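Rho-class glutathione S-transferase (Laternula elliptica, PDB 3QAV) probably conjugates glutathione to electrophilic substrates, as cytosolic glutathione S-transferases in general do. Local coordinates at residues S25-W31 / V78-G84; P37-V41 / S91-C95; P106-S110 / F181-V186; L42-E47 / R219-T225; T125-S129 / F187-M191. All coordinates share one frame; numbering follows the deposited sequence.

Contact 1 of 5, residues S25-W31 / V78-G84; sequences SKPFVYW and VPTFTDG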
# COMPACT_ATOMS: atom_id res chain seq x y z
N SER A 25 6.31 -24.30 -11.75
CA SER A 25 5.55 -25.58 -11.90
C SER A 25 4.39 -25.64 -10.91
O SER A 25 3.24 -25.85 -11.29
CB SER A 25 6.49 -26.78 -11.68
OG SER A 25 7.24 -26.63 -10.49
N LYS A 26 4.70 -25.45 -9.63
CA LYS A 26 3.68 -25.48 -8.59
C LYS A 26 4.01 -24.44 -7.52
O LYS A 26 5.01 -24.56 -6.81
CB LYS A 26 3.61 -26.87 -7.97
CG LYS A 26 2.42 -27.12 -7.06
CD LYS A 26 2.43 -28.56 -6.57
CE LYS A 26 1.20 -28.90 -5.74
NZ LYS A 26 1.22 -30.33 -5.30
N PRO A 27 3.17 -23.41 -7.39
CA PRO A 27 3.40 -22.36 -6.39
C PRO A 27 3.61 -22.94 -5.00
O PRO A 27 3.05 -23.99 -4.67
CB PRO A 27 2.12 -21.53 -6.47
CG PRO A 27 1.73 -21.66 -7.90
CD PRO A 27 1.95 -23.13 -8.17
N PHE A 28 4.44 -22.27 -4.21
CA PHE A 28 4.71 -22.68 -2.85
C PHE A 28 4.62 -21.42 -2.00
O PHE A 28 5.24 -20.41 -2.33
CB PHE A 28 6.11 -23.30 -2.72
CG PHE A 28 6.39 -23.88 -1.37
CD1 PHE A 28 6.60 -23.05 -0.27
CD2 PHE A 28 6.40 -25.26 -1.18
CE1 PHE A 28 6.82 -23.59 1.01
CE2 PHE A 28 6.62 -25.81 0.09
CZ PHE A 28 6.83 -24.97 1.19
N VAL A 29 3.85 -21.48 -0.92
CA VAL A 29 3.69 -20.30 -0.08
C VAL A 29 3.96 -20.51 1.40
O VAL A 29 3.37 -21.39 2.03
CB VAL A 29 2.28 -19.71 -0.26
CG1 VAL A 29 1.24 -20.79 -0.11
CG2 VAL A 29 2.04 -18.61 0.76
N TYR A 30 4.87 -19.70 1.94
CA TYR A 30 5.19 -19.72 3.36
C TYR A 30 4.27 -18.66 3.95
O TYR A 30 4.25 -17.53 3.46
CB TYR A 30 6.64 -19.29 3.63
CG TYR A 30 7.71 -20.20 3.08
CD1 TYR A 30 8.11 -20.12 1.74
CD2 TYR A 30 8.34 -21.14 3.90
CE1 TYR A 30 9.11 -20.95 1.24
CE2 TYR A 30 9.35 -21.97 3.41
CZ TYR A 30 9.73 -21.87 2.08
OH TYR A 30 10.73 -22.67 1.59
N TRP A 31 3.51 -19.02 4.98
CA TRP A 31 2.58 -18.07 5.57
C TRP A 31 2.27 -18.40 7.02
O TRP A 31 2.55 -19.50 7.50
CB TRP A 31 1.28 -18.04 4.78
CG TRP A 31 0.55 -19.34 4.78
CD1 TRP A 31 0.79 -20.41 3.96
CD2 TRP A 31 -0.55 -19.71 5.62
NE1 TRP A 31 -0.11 -21.42 4.23
CE2 TRP A 31 -0.94 -21.02 5.24
CE3 TRP A 31 -1.24 -19.06 6.64
CZ2 TRP A 31 -2.00 -21.69 5.86
CZ3 TRP A 31 -2.30 -19.73 7.26
CH2 TRP A 31 -2.66 -21.03 6.87
N VAL A 78 6.50 -12.79 6.11
CA VAL A 78 5.61 -13.72 5.46
C VAL A 78 4.44 -12.85 4.99
O VAL A 78 4.10 -11.87 5.65
CB VAL A 78 5.18 -14.82 6.47
CG1 VAL A 78 3.88 -14.46 7.15
CG2 VAL A 78 5.11 -16.15 5.77
N PRO A 79 3.81 -13.19 3.86
CA PRO A 79 4.10 -14.32 2.99
C PRO A 79 5.33 -14.21 2.11
O PRO A 79 5.73 -13.13 1.69
CB PRO A 79 2.83 -14.41 2.14
CG PRO A 79 2.54 -12.96 1.90
CD PRO A 79 2.69 -12.40 3.32
N THR A 80 5.94 -15.36 1.85
CA THR A 80 7.08 -15.47 0.96
C THR A 80 6.52 -16.49 -0.02
O THR A 80 5.94 -17.50 0.38
CB THR A 80 8.33 -16.01 1.67
OG1 THR A 80 8.81 -15.02 2.59
CG2 THR A 80 9.43 -16.31 0.66
N PHE A 81 6.69 -16.23 -1.31
CA PHE A 81 6.10 -17.08 -2.32
C PHE A 81 7.05 -17.41 -3.47
O PHE A 81 7.82 -16.56 -3.89
CB PHE A 81 4.86 -16.35 -2.85
CG PHE A 81 4.23 -16.97 -4.07
CD1 PHE A 81 3.11 -17.78 -3.94
CD2 PHE A 81 4.71 -16.69 -5.34
CE1 PHE A 81 2.46 -18.29 -5.07
CE2 PHE A 81 4.08 -17.20 -6.47
CZ PHE A 81 2.95 -18.00 -6.33
N THR A 82 6.97 -18.65 -3.95
CA THR A 82 7.77 -19.07 -5.10
C THR A 82 6.85 -19.81 -6.07
O THR A 82 5.82 -20.37 -5.68
CB THR A 82 8.91 -20.03 -4.72
OG1 THR A 82 8.37 -21.29 -4.31
CG2 THR A 82 9.75 -19.44 -3.60
N ASP A 83 7.23 -19.80 -7.34
CA ASP A 83 6.47 -20.48 -8.38
C ASP A 83 7.48 -20.81 -9.47
O ASP A 83 7.71 -20.02 -10.39
CB ASP A 83 5.37 -19.57 -8.94
CG ASP A 83 4.44 -20.31 -9.88
OD1 ASP A 83 3.57 -19.65 -10.50
OD2 ASP A 83 4.57 -21.54 -10.01
N GLY A 84 8.08 -21.99 -9.36
CA GLY A 84 9.09 -22.37 -10.32
C GLY A 84 10.32 -21.59 -9.94
O GLY A 84 10.83 -21.72 -8.83
O HOH W 1 7.61 -22.93 -6.66
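Tyr30 pairs with Thr80 where strands 28-31 and 80-83 run antiparallel, their short axes 4.9 Å apart. Its backbone N gives a hydrogen bond of 2.9 Å to Thr80 O, and that same oxygen lies in the plane of the tyrosine ring, at its edge, 3.7 Å from CD1. With CG anti to the carbonyl carbon (chi1 -65°), the ring slants across the threonine side chain, and CE1 of Phe28, two residues back in the strand, stands over its centre. Ile69 and Leu72 of helix 67-72 also pack on the Tyr30 side chain.

Phe28 makes another hydrogen-bonded pair, with Thr82, each backbone N bonding to the partner's O; Thr82 OG1 comes to 3.4 Å from Phe28 CB. Pro27 then touches two side chains: its CB meets CE1 of the Phe81 ring at 3.5 Å, while its CG runs alongside Asp83, 3.5 Å from OD2. Asp83 OD1 is bonded to the hydroxyls of Tyr97 and Tyr102. One water links Lys26 O, Thr82 OG1 and Gly84 N. Just before Thr80 come Pro79, preceded by a cis peptide, and Val78, a glutathione-binding residue: the cis-proline entry to a strand that marks the thioredoxin-like domain of glutathione transferases.

Contact 2 of 5, residues P37-V41 / S91-C95; sequences PCWKV and STAIC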
# COMPACT_ATOMS: atom_id res chain seq x y z
N PRO A 37 -2.01 -10.16 5.09
CA PRO A 37 -1.28 -10.28 3.83
C PRO A 37 -1.16 -11.74 3.36
O PRO A 37 -1.11 -12.02 2.16
CB PRO A 37 0.07 -9.60 4.11
CG PRO A 37 0.15 -9.52 5.61
CD PRO A 37 -1.27 -9.32 6.06
N CYS A 38 -1.11 -12.67 4.31
CA CYS A 38 -1.03 -14.08 3.96
C CYS A 38 -2.39 -14.54 3.46
O CYS A 38 -2.50 -15.24 2.45
CB CYS A 38 -0.63 -14.93 5.17
SG CYS A 38 1.08 -14.68 5.72
N TRP A 39 -3.44 -14.13 4.17
CA TRP A 39 -4.81 -14.50 3.84
C TRP A 39 -5.12 -14.09 2.42
O TRP A 39 -5.72 -14.85 1.67
CB TRP A 39 -5.79 -13.83 4.81
CG TRP A 39 -7.10 -14.55 4.95
CD1 TRP A 39 -7.64 -15.46 4.09
CD2 TRP A 39 -8.05 -14.39 6.01
NE1 TRP A 39 -8.87 -15.88 4.55
CE2 TRP A 39 -9.15 -15.23 5.72
CE3 TRP A 39 -8.08 -13.62 7.18
CZ2 TRP A 39 -10.27 -15.32 6.56
CZ3 TRP A 39 -9.20 -13.70 8.01
CH2 TRP A 39 -10.28 -14.55 7.69
N LYS A 40 -4.72 -12.88 2.04
CA LYS A 40 -4.95 -12.38 0.69
C LYS A 40 -4.45 -13.38 -0.34
O LYS A 40 -5.17 -13.74 -1.29
CB LYS A 40 -4.20 -11.06 0.49
CG LYS A 40 -4.83 -9.83 1.14
CD LYS A 40 -3.85 -8.66 1.19
CE LYS A 40 -3.39 -8.22 -0.20
NZ LYS A 40 -2.37 -7.10 -0.15
N VAL A 41 -3.22 -13.84 -0.14
CA VAL A 41 -2.61 -14.80 -1.05
C VAL A 41 -3.36 -16.14 -1.11
O VAL A 41 -3.59 -16.67 -2.20
CB VAL A 41 -1.13 -15.05 -0.66
CG1 VAL A 41 -0.52 -16.12 -1.57
CG2 VAL A 41 -0.33 -13.74 -0.83
N SER A 91 2.74 -9.16 -0.59
CA SER A 91 1.41 -9.73 -0.74
C SER A 91 0.66 -9.24 -1.98
O SER A 91 0.08 -10.03 -2.73
CB SER A 91 0.58 -9.42 0.51
OG SER A 91 -0.80 -9.63 0.28
N THR A 92 0.65 -7.93 -2.19
CA THR A 92 -0.05 -7.36 -3.34
C THR A 92 0.61 -7.80 -4.64
O THR A 92 -0.08 -8.11 -5.62
CB THR A 92 -0.09 -5.82 -3.23
OG1 THR A 92 -0.83 -5.46 -2.06
CG2 THR A 92 -0.76 -5.19 -4.47
N ALA A 93 1.94 -7.85 -4.65
CA ALA A 93 2.66 -8.26 -5.84
C ALA A 93 2.36 -9.72 -6.16
O ALA A 93 2.22 -10.09 -7.32
CB ALA A 93 4.16 -8.08 -5.63
N ILE A 94 2.26 -10.55 -5.12
CA ILE A 94 1.96 -11.96 -5.31
C ILE A 94 0.58 -12.10 -5.98
O ILE A 94 0.41 -12.84 -6.95
CB ILE A 94 1.96 -12.71 -3.96
CG1 ILE A 94 3.39 -12.80 -3.41
CG2 ILE A 94 1.36 -14.09 -4.14
CD1 ILE A 94 3.46 -13.29 -1.98
N CYS A 95 -0.40 -11.38 -5.44
CA CYS A 95 -1.76 -11.40 -5.98
C CYS A 95 -1.79 -10.96 -7.43
O CYS A 95 -2.45 -11.59 -8.25
CB CYS A 95 -2.68 -10.52 -5.14
SG CYS A 95 -3.01 -11.22 -3.49
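Ser91, a glutathione-binding residue at the start of helix 91-101, meets Pro37 of helix 36-47. Its OG sits anti to the backbone N (chi1 164°), which carries it across to donate to Pro37 O at 3.1 Å, in the carbonyl plane and on a lone pair, with a C=O...donor angle of 115°. Ser91 CB rests 3.6 Å from CB of the proline. The Lys40 chain passes close by this hydroxyl, bending at chi3 so that NZ can reach Thr92.

Thr92 OG1 accepts from Lys40 NZ at 3.0 Å, the two side chains crossing at a slant. The ammonium also makes a cation-pi contact with Phe187 of helix 183-197, and Thr92 packs on Phe123 of the second subunit. The two helices run almost exactly parallel here, 4° apart with axes separated by 9.1 Å, as the paired helices on one face of the sheet do in a thioredoxin-like domain.

Ile94 faces Val41 at about a right angle: its CG2 lies 3.7 Å from Val41 CG2 and nearly as close to CG1. Cys95 sets its SG 4.0 Å from Lys40 O and 4.2 Å from Lys40 CB, and the sulfur also packs on Val44.

Contact 3 of 5, residues P106-S110 / F181-V186; sequences PLFPS and FTMADV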
# COMPACT_ATOMS: atom_id res chain seq x y z
N PRO A 106 -10.49 -15.12 -13.71
CA PRO A 106 -10.21 -13.71 -13.43
C PRO A 106 -10.87 -13.09 -12.20
O PRO A 106 -12.07 -13.24 -11.98
CB PRO A 106 -10.64 -13.01 -14.73
CG PRO A 106 -11.75 -13.88 -15.22
CD PRO A 106 -11.20 -15.27 -15.00
N LEU A 107 -10.07 -12.40 -11.39
CA LEU A 107 -10.57 -11.73 -10.20
C LEU A 107 -10.81 -10.26 -10.53
O LEU A 107 -11.07 -9.45 -9.64
CB LEU A 107 -9.59 -11.87 -9.03
CG LEU A 107 -9.47 -13.31 -8.49
CD1 LEU A 107 -8.56 -13.36 -7.27
CD2 LEU A 107 -10.87 -13.82 -8.12
N PHE A 108 -10.69 -9.93 -11.81
CA PHE A 108 -10.94 -8.57 -12.30
C PHE A 108 -11.88 -8.70 -13.51
O PHE A 108 -11.77 -9.65 -14.29
CB PHE A 108 -9.66 -7.90 -12.81
CG PHE A 108 -8.75 -7.38 -11.74
CD1 PHE A 108 -7.81 -8.21 -11.14
CD2 PHE A 108 -8.79 -6.04 -11.39
CE1 PHE A 108 -6.91 -7.71 -10.21
CE2 PHE A 108 -7.90 -5.52 -10.45
CZ PHE A 108 -6.95 -6.36 -9.86
N PRO A 109 -12.83 -7.76 -13.66
CA PRO A 109 -13.73 -7.83 -14.81
C PRO A 109 -12.92 -7.39 -16.02
O PRO A 109 -11.75 -7.02 -15.87
CB PRO A 109 -14.84 -6.85 -14.44
CG PRO A 109 -14.11 -5.83 -13.60
CD PRO A 109 -13.26 -6.70 -12.72
N SER A 110 -13.50 -7.40 -17.21
CA SER A 110 -12.74 -7.01 -18.40
C SER A 110 -12.80 -5.52 -18.73
O SER A 110 -11.83 -4.95 -19.24
CB SER A 110 -13.22 -7.82 -19.62
OG SER A 110 -14.57 -7.55 -19.94
N PHE A 181 -17.71 -10.89 -6.89
CA PHE A 181 -16.51 -11.06 -6.07
C PHE A 181 -15.32 -10.68 -6.96
O PHE A 181 -15.26 -11.07 -8.13
CB PHE A 181 -16.40 -12.53 -5.64
CG PHE A 181 -15.13 -12.87 -4.93
CD1 PHE A 181 -15.06 -12.81 -3.54
CD2 PHE A 181 -14.00 -13.26 -5.64
CE1 PHE A 181 -13.88 -13.14 -2.86
CE2 PHE A 181 -12.81 -13.58 -4.98
CZ PHE A 181 -12.75 -13.52 -3.59
N THR A 182 -14.38 -9.90 -6.43
CA THR A 182 -13.21 -9.48 -7.20
C THR A 182 -11.99 -9.36 -6.29
O THR A 182 -12.08 -9.59 -5.09
CB THR A 182 -13.43 -8.10 -7.86
OG1 THR A 182 -13.59 -7.10 -6.85
CG2 THR A 182 -14.68 -8.13 -8.74
N MET A 183 -10.85 -8.98 -6.87
CA MET A 183 -9.62 -8.83 -6.10
C MET A 183 -9.83 -7.89 -4.92
O MET A 183 -9.20 -8.05 -3.88
CB MET A 183 -8.49 -8.29 -6.98
CG MET A 183 -7.12 -8.31 -6.30
SD MET A 183 -6.54 -9.98 -5.92
CE MET A 183 -5.92 -10.50 -7.51
N ALA A 184 -10.72 -6.91 -5.07
CA ALA A 184 -11.00 -5.96 -4.00
C ALA A 184 -11.49 -6.65 -2.73
O ALA A 184 -11.14 -6.23 -1.62
CB ALA A 184 -12.03 -4.93 -4.46
N ASP A 185 -12.31 -7.69 -2.88
CA ASP A 185 -12.82 -8.41 -1.72
C ASP A 185 -11.72 -9.22 -1.04
O ASP A 185 -11.77 -9.48 0.16
CB ASP A 185 -13.97 -9.31 -2.13
CG ASP A 185 -15.16 -8.52 -2.64
OD1 ASP A 185 -15.35 -8.47 -3.87
OD2 ASP A 185 -15.88 -7.94 -1.80
N VAL A 186 -10.72 -9.60 -1.83
CA VAL A 186 -9.60 -10.37 -1.30
C VAL A 186 -8.83 -9.48 -0.32
O VAL A 186 -8.34 -9.94 0.72
CB VAL A 186 -8.64 -10.77 -2.45
CG1 VAL A 186 -7.31 -11.21 -1.89
CG2 VAL A 186 -9.27 -11.88 -3.28
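Leu107 and Met183 cross at about a right angle, and the two branches of the leucine are shared out between different partners. CD1 lies 3.9 Å from Met183 CE and 4.3 Å from Val186 CG2. CD2 goes to Phe181: the leucine runs alongside the phenylalanine in the same direction, CD2 reaching the ring at its edge, in plane, 3.7 Å from CE2. Phe108 also meets Met183, crossing it on a slant, its CE1 3.6 Å from Met183 CB.

The methionine is bent at chi2 (64°) and chi3 (80°), and this folding brings its CE back to 4.0 Å from Phe108 CE1 as well. A serine at Met183 would probably leave Leu107 CD1 and the Phe108 ring without their common apolar neighbour and open a gap between the loop and the helix start.

The backbones join as well. Met183 N donates to Leu107 O at 2.8 Å, in the carbonyl plane and on a lone pair. Thr182 is the N-cap of helix 183-197 and forms a capping box with Asp185, the feature known at the head of the central helix of the glutathione transferase C-terminal domain. Thr182 N donates to Asp185 OD1 at 3.1 Å, on the lone pair turned away from the other oxygen, whereas the capping bond from Ala184 N to Thr182 OG1 is weak. Asp185 OD2 is bonded to Tyr212 OH and Val176 N. Met183 also touches Val44 and Cys95, and Phe108 meets the ring of Tyr119 in helix 112-124.

Contact 4 of 5, residues L42-E47 / R219-T225; sequences LLVLQE and RPTIVKT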
# COMPACT_ATOMS: atom_id res chain seq x y z
N LEU A 42 -3.75 -16.68 0.04
CA LEU A 42 -4.46 -17.95 0.07
C LEU A 42 -5.81 -17.85 -0.63
O LEU A 42 -6.24 -18.78 -1.32
CB LEU A 42 -4.66 -18.42 1.51
CG LEU A 42 -3.38 -18.65 2.35
CD1 LEU A 42 -3.77 -19.11 3.75
CD2 LEU A 42 -2.49 -19.68 1.66
N LEU A 43 -6.48 -16.71 -0.46
CA LEU A 43 -7.78 -16.49 -1.08
C LEU A 43 -7.67 -16.45 -2.59
O LEU A 43 -8.50 -17.03 -3.29
CB LEU A 43 -8.41 -15.19 -0.57
CG LEU A 43 -9.07 -15.25 0.81
CD1 LEU A 43 -9.71 -13.91 1.13
CD2 LEU A 43 -10.13 -16.34 0.81
N VAL A 44 -6.67 -15.76 -3.11
CA VAL A 44 -6.48 -15.69 -4.55
C VAL A 44 -6.23 -17.09 -5.12
O VAL A 44 -6.83 -17.47 -6.11
CB VAL A 44 -5.28 -14.80 -4.93
CG1 VAL A 44 -4.98 -14.92 -6.42
CG2 VAL A 44 -5.58 -13.36 -4.58
N LEU A 45 -5.35 -17.85 -4.47
CA LEU A 45 -5.04 -19.20 -4.91
C LEU A 45 -6.28 -20.10 -4.90
O LEU A 45 -6.55 -20.82 -5.86
CB LEU A 45 -3.96 -19.82 -4.02
CG LEU A 45 -2.53 -19.28 -4.16
CD1 LEU A 45 -1.69 -19.76 -2.97
CD2 LEU A 45 -1.92 -19.74 -5.48
N GLN A 46 -7.04 -20.05 -3.80
CA GLN A 46 -8.25 -20.85 -3.66
C GLN A 46 -9.31 -20.44 -4.67
O GLN A 46 -9.89 -21.28 -5.35
CB GLN A 46 -8.81 -20.71 -2.24
CG GLN A 46 -7.98 -21.34 -1.13
CD GLN A 46 -8.05 -22.86 -1.11
OE1 GLN A 46 -9.12 -23.44 -1.31
NE2 GLN A 46 -6.92 -23.50 -0.84
N GLU A 47 -9.58 -19.14 -4.76
CA GLU A 47 -10.60 -18.65 -5.68
C GLU A 47 -10.29 -19.05 -7.12
O GLU A 47 -11.19 -19.45 -7.87
CB GLU A 47 -10.70 -17.12 -5.59
CG GLU A 47 -11.38 -16.64 -4.32
CD GLU A 47 -12.88 -16.86 -4.35
OE1 GLU A 47 -13.51 -16.80 -3.27
OE2 GLU A 47 -13.43 -17.08 -5.44
N ARG A 219 -18.74 -18.33 2.29
CA ARG A 219 -18.09 -18.65 1.03
C ARG A 219 -17.05 -19.75 1.30
O ARG A 219 -16.14 -19.57 2.10
CB ARG A 219 -17.44 -17.39 0.46
CG ARG A 219 -17.10 -17.44 -1.01
CD ARG A 219 -16.49 -16.10 -1.46
NE ARG A 219 -16.00 -16.18 -2.83
CZ ARG A 219 -16.77 -16.05 -3.90
NH1 ARG A 219 -16.23 -16.14 -5.11
NH2 ARG A 219 -18.07 -15.80 -3.77
N PRO A 220 -17.17 -20.90 0.62
CA PRO A 220 -16.24 -22.02 0.80
C PRO A 220 -14.74 -21.71 0.85
O PRO A 220 -14.03 -22.27 1.68
CB PRO A 220 -16.62 -22.98 -0.33
CG PRO A 220 -17.27 -22.10 -1.35
CD PRO A 220 -18.08 -21.16 -0.51
N THR A 221 -14.26 -20.83 -0.03
CA THR A 221 -12.84 -20.48 -0.05
C THR A 221 -12.41 -19.75 1.22
O THR A 221 -11.26 -19.89 1.65
CB THR A 221 -12.49 -19.59 -1.26
OG1 THR A 221 -13.30 -18.41 -1.24
CG2 THR A 221 -12.72 -20.34 -2.57
N ILE A 222 -13.31 -18.97 1.80
CA ILE A 222 -13.01 -18.24 3.03
C ILE A 222 -13.01 -19.24 4.18
O ILE A 222 -12.14 -19.20 5.05
CB ILE A 222 -14.05 -17.11 3.33
CG1 ILE A 222 -13.77 -15.86 2.49
CG2 ILE A 222 -13.96 -16.70 4.80
CD1 ILE A 222 -14.08 -16.00 1.03
N VAL A 223 -13.98 -20.15 4.18
CA VAL A 223 -14.07 -21.16 5.23
C VAL A 223 -12.75 -21.94 5.27
O VAL A 223 -12.22 -22.21 6.35
CB VAL A 223 -15.21 -22.17 4.96
CG1 VAL A 223 -15.20 -23.27 6.01
CG2 VAL A 223 -16.54 -21.44 4.98
N LYS A 224 -12.24 -22.28 4.09
CA LYS A 224 -10.99 -23.02 3.96
C LYS A 224 -9.76 -22.24 4.41
O LYS A 224 -8.74 -22.84 4.77
CB LYS A 224 -10.79 -23.44 2.50
CG LYS A 224 -11.84 -24.39 1.95
CD LYS A 224 -11.45 -24.86 0.54
CE LYS A 224 -12.29 -26.06 0.10
NZ LYS A 224 -13.74 -25.75 0.09
N THR A 225 -9.83 -20.92 4.38
CA THR A 225 -8.66 -20.14 4.77
C THR A 225 -8.75 -19.36 6.07
O THR A 225 -7.96 -18.45 6.29
CB THR A 225 -8.29 -19.18 3.64
OG1 THR A 225 -9.43 -18.38 3.31
CG2 THR A 225 -7.84 -19.98 2.40
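Glu47 OE1 is gripped by two donors, Arg219 NE and Thr221 OG1, each 2.6 Å from it. The arginine comes side-on: NE takes OE1 almost straight, with an N-H...O angle of 172°, while Arg219 NH1 reaches Glu47 OE2 at 3.0 Å, so that each carboxylate oxygen has its own nitrogen in a salt bridge. Both are met on the syn side, and the carboxylate and guanidinium planes are only 20° apart. Thr221 OG1 instead arrives from above the carboxylate plane, 46° out of it. The glutamate chain bends at chi2 to bring its oxygens over to helix 220-224, whereas the arginine stretches out from CG to NE. Phe181 adds a cation-pi contact to the guanidinium.

Next to Glu47 in helix 36-47, Gln46 passes Thr225 head to tail, Gln46 CG 3.8 Å from Thr225 CG2. The amide's NE2 is taken by Tyr52 OH. Thr225 CG2 also meets Leu42 CB at 3.7 Å. Its OG1 donates to Thr221 O, accepts from Trp39 NE1 and has Leu43 CD2 beside it. That same leucine carbon packs on Ile222 CD1 at 4.0 Å.

The contact thus joins the first helix of the thioredoxin-like domain to a short helix late in the chain, across the seam between the two domains. With three donors on its two oxygens, the carboxylate of Glu47 is likely to stay ionised, and the paired, nearly coplanar grip would limit rotation of both charged groups.

Contact 5 of 5, residues T125-S129 / F187-M191; sequences TSNIS and FFFPM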
# COMPACT_ATOMS: atom_id res chain seq x y z
N THR A 125 -8.16 -0.01 0.86
CA THR A 125 -8.27 -0.82 2.07
C THR A 125 -7.15 -0.56 3.07
O THR A 125 -7.29 -0.91 4.25
CB THR A 125 -8.28 -2.34 1.77
OG1 THR A 125 -7.00 -2.74 1.26
CG2 THR A 125 -9.35 -2.69 0.77
N SER A 126 -6.05 0.04 2.62
CA SER A 126 -4.93 0.31 3.51
C SER A 126 -5.33 1.30 4.60
O SER A 126 -4.75 1.29 5.68
CB SER A 126 -3.74 0.87 2.73
OG SER A 126 -3.88 2.26 2.49
N ASN A 127 -6.31 2.16 4.31
CA ASN A 127 -6.80 3.14 5.29
C ASN A 127 -7.45 2.47 6.49
O ASN A 127 -7.58 3.07 7.55
CB ASN A 127 -7.84 4.06 4.65
CG ASN A 127 -7.23 5.06 3.71
OD1 ASN A 127 -6.34 5.82 4.09
ND2 ASN A 127 -7.72 5.08 2.47
N ILE A 128 -7.90 1.23 6.31
CA ILE A 128 -8.53 0.51 7.39
C ILE A 128 -7.48 0.17 8.42
O ILE A 128 -7.72 0.31 9.62
CB ILE A 128 -9.20 -0.78 6.88
CG1 ILE A 128 -10.31 -0.42 5.88
CG2 ILE A 128 -9.76 -1.59 8.06
CD1 ILE A 128 -10.96 -1.62 5.21
N SER A 129 -6.32 -0.27 7.96
CA SER A 129 -5.22 -0.60 8.86
C SER A 129 -4.87 0.62 9.69
O SER A 129 -4.80 0.56 10.91
CB SER A 129 -3.98 -1.03 8.06
OG SER A 129 -4.21 -2.21 7.32
N PHE A 187 -8.74 -8.20 -0.65
CA PHE A 187 -8.03 -7.25 0.20
C PHE A 187 -8.89 -6.79 1.36
O PHE A 187 -8.42 -6.65 2.49
CB PHE A 187 -7.62 -6.01 -0.61
CG PHE A 187 -6.46 -6.23 -1.55
CD1 PHE A 187 -6.46 -7.28 -2.46
CD2 PHE A 187 -5.35 -5.38 -1.51
CE1 PHE A 187 -5.39 -7.47 -3.33
CE2 PHE A 187 -4.27 -5.57 -2.38
CZ PHE A 187 -4.29 -6.62 -3.29
N PHE A 188 -10.16 -6.56 1.09
CA PHE A 188 -11.08 -6.04 2.10
C PHE A 188 -11.51 -6.99 3.21
O PHE A 188 -11.32 -6.70 4.38
CB PHE A 188 -12.33 -5.50 1.40
CG PHE A 188 -13.30 -4.83 2.32
CD1 PHE A 188 -12.92 -3.72 3.07
CD2 PHE A 188 -14.61 -5.29 2.43
CE1 PHE A 188 -13.83 -3.09 3.92
CE2 PHE A 188 -15.52 -4.66 3.27
CZ PHE A 188 -15.13 -3.56 4.01
N PHE A 189 -12.10 -8.12 2.83
CA PHE A 189 -12.60 -9.08 3.81
C PHE A 189 -11.66 -9.44 4.96
O PHE A 189 -12.06 -9.39 6.12
CB PHE A 189 -13.04 -10.35 3.10
CG PHE A 189 -13.49 -11.42 4.04
CD1 PHE A 189 -14.74 -11.34 4.65
CD2 PHE A 189 -12.63 -12.47 4.37
CE1 PHE A 189 -15.13 -12.30 5.57
CE2 PHE A 189 -13.01 -13.42 5.29
CZ PHE A 189 -14.26 -13.34 5.89
N PRO A 190 -10.42 -9.85 4.66
CA PRO A 190 -9.52 -10.20 5.77
C PRO A 190 -9.49 -9.12 6.85
O PRO A 190 -9.42 -9.42 8.05
CB PRO A 190 -8.18 -10.38 5.08
CG PRO A 190 -8.58 -10.98 3.75
CD PRO A 190 -9.78 -10.12 3.36
N MET A 191 -9.54 -7.87 6.42
CA MET A 191 -9.51 -6.77 7.36
C MET A 191 -10.79 -6.73 8.17
O MET A 191 -10.77 -6.42 9.37
CB MET A 191 -9.28 -5.46 6.61
CG MET A 191 -7.90 -5.40 5.98
SD MET A 191 -7.56 -3.85 5.16
CE MET A 191 -6.70 -2.98 6.44
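Met191 reaches across to Thr125 and Ile128, and its chain can be followed outward from helix 183-197. CB lies 4.2 Å from Ile128 CG2. CG stands anti to the carbonyl carbon (chi1 -67°), directing the chain at the other segment, and SD comes to 3.8 Å from Thr125 CB and close to Thr125 O, the two side chains crossing at a slant. The terminal CE turns in against Ile128, tight at 3.4 Å from its CB, but its exact place is doubtful because it also runs too close to Ser129 OG in the model.

Around this methionine the long helix 183-197 forms the core of the all-helical C-terminal domain of a glutathione transferase, with a kink at Pro190, and Thr125 follows helix 112-124 in the chain. Ile128 sends CD1 to the edge of the Phe188 ring, 3.5 Å from CE1, the two side chains crossing at about a right angle. Phe188 also stacks on the ring of Trp165 in helix 148-172.

Thr125 divides its branches. CG2 approaches Phe188 CB at 4.1 Å, also near the plane of that ring. OG1 is hydrogen-bonded to Met122 O. A glycine in place of Thr125 would probably leave Met122 O without this partner and open a gap beside the methionine sulfur and Phe188. The same OG1 lies 3.8 Å from Phe187 CB.

In the fold
From the N terminus, the chain opens contact 1 at strand 28-31, then contacts 2 and 4 along helix 36-47. Contact 1 closes at 78-84 and contact 2 at 91-95, so these two cross, and together they knit sheet and helices of the thioredoxin-like domain. Contact 4 stays open until 219-225, crossing both, and brings the late short helix back to the first helix. Inside its long loop nest contacts 3 and 5, which open at 106-110 and 125-129 and close, crossing each other, on successive parts of helix 183-197. That helix touches both domains: Val186 reaches Lys40, and Pro190 packs on Trp39.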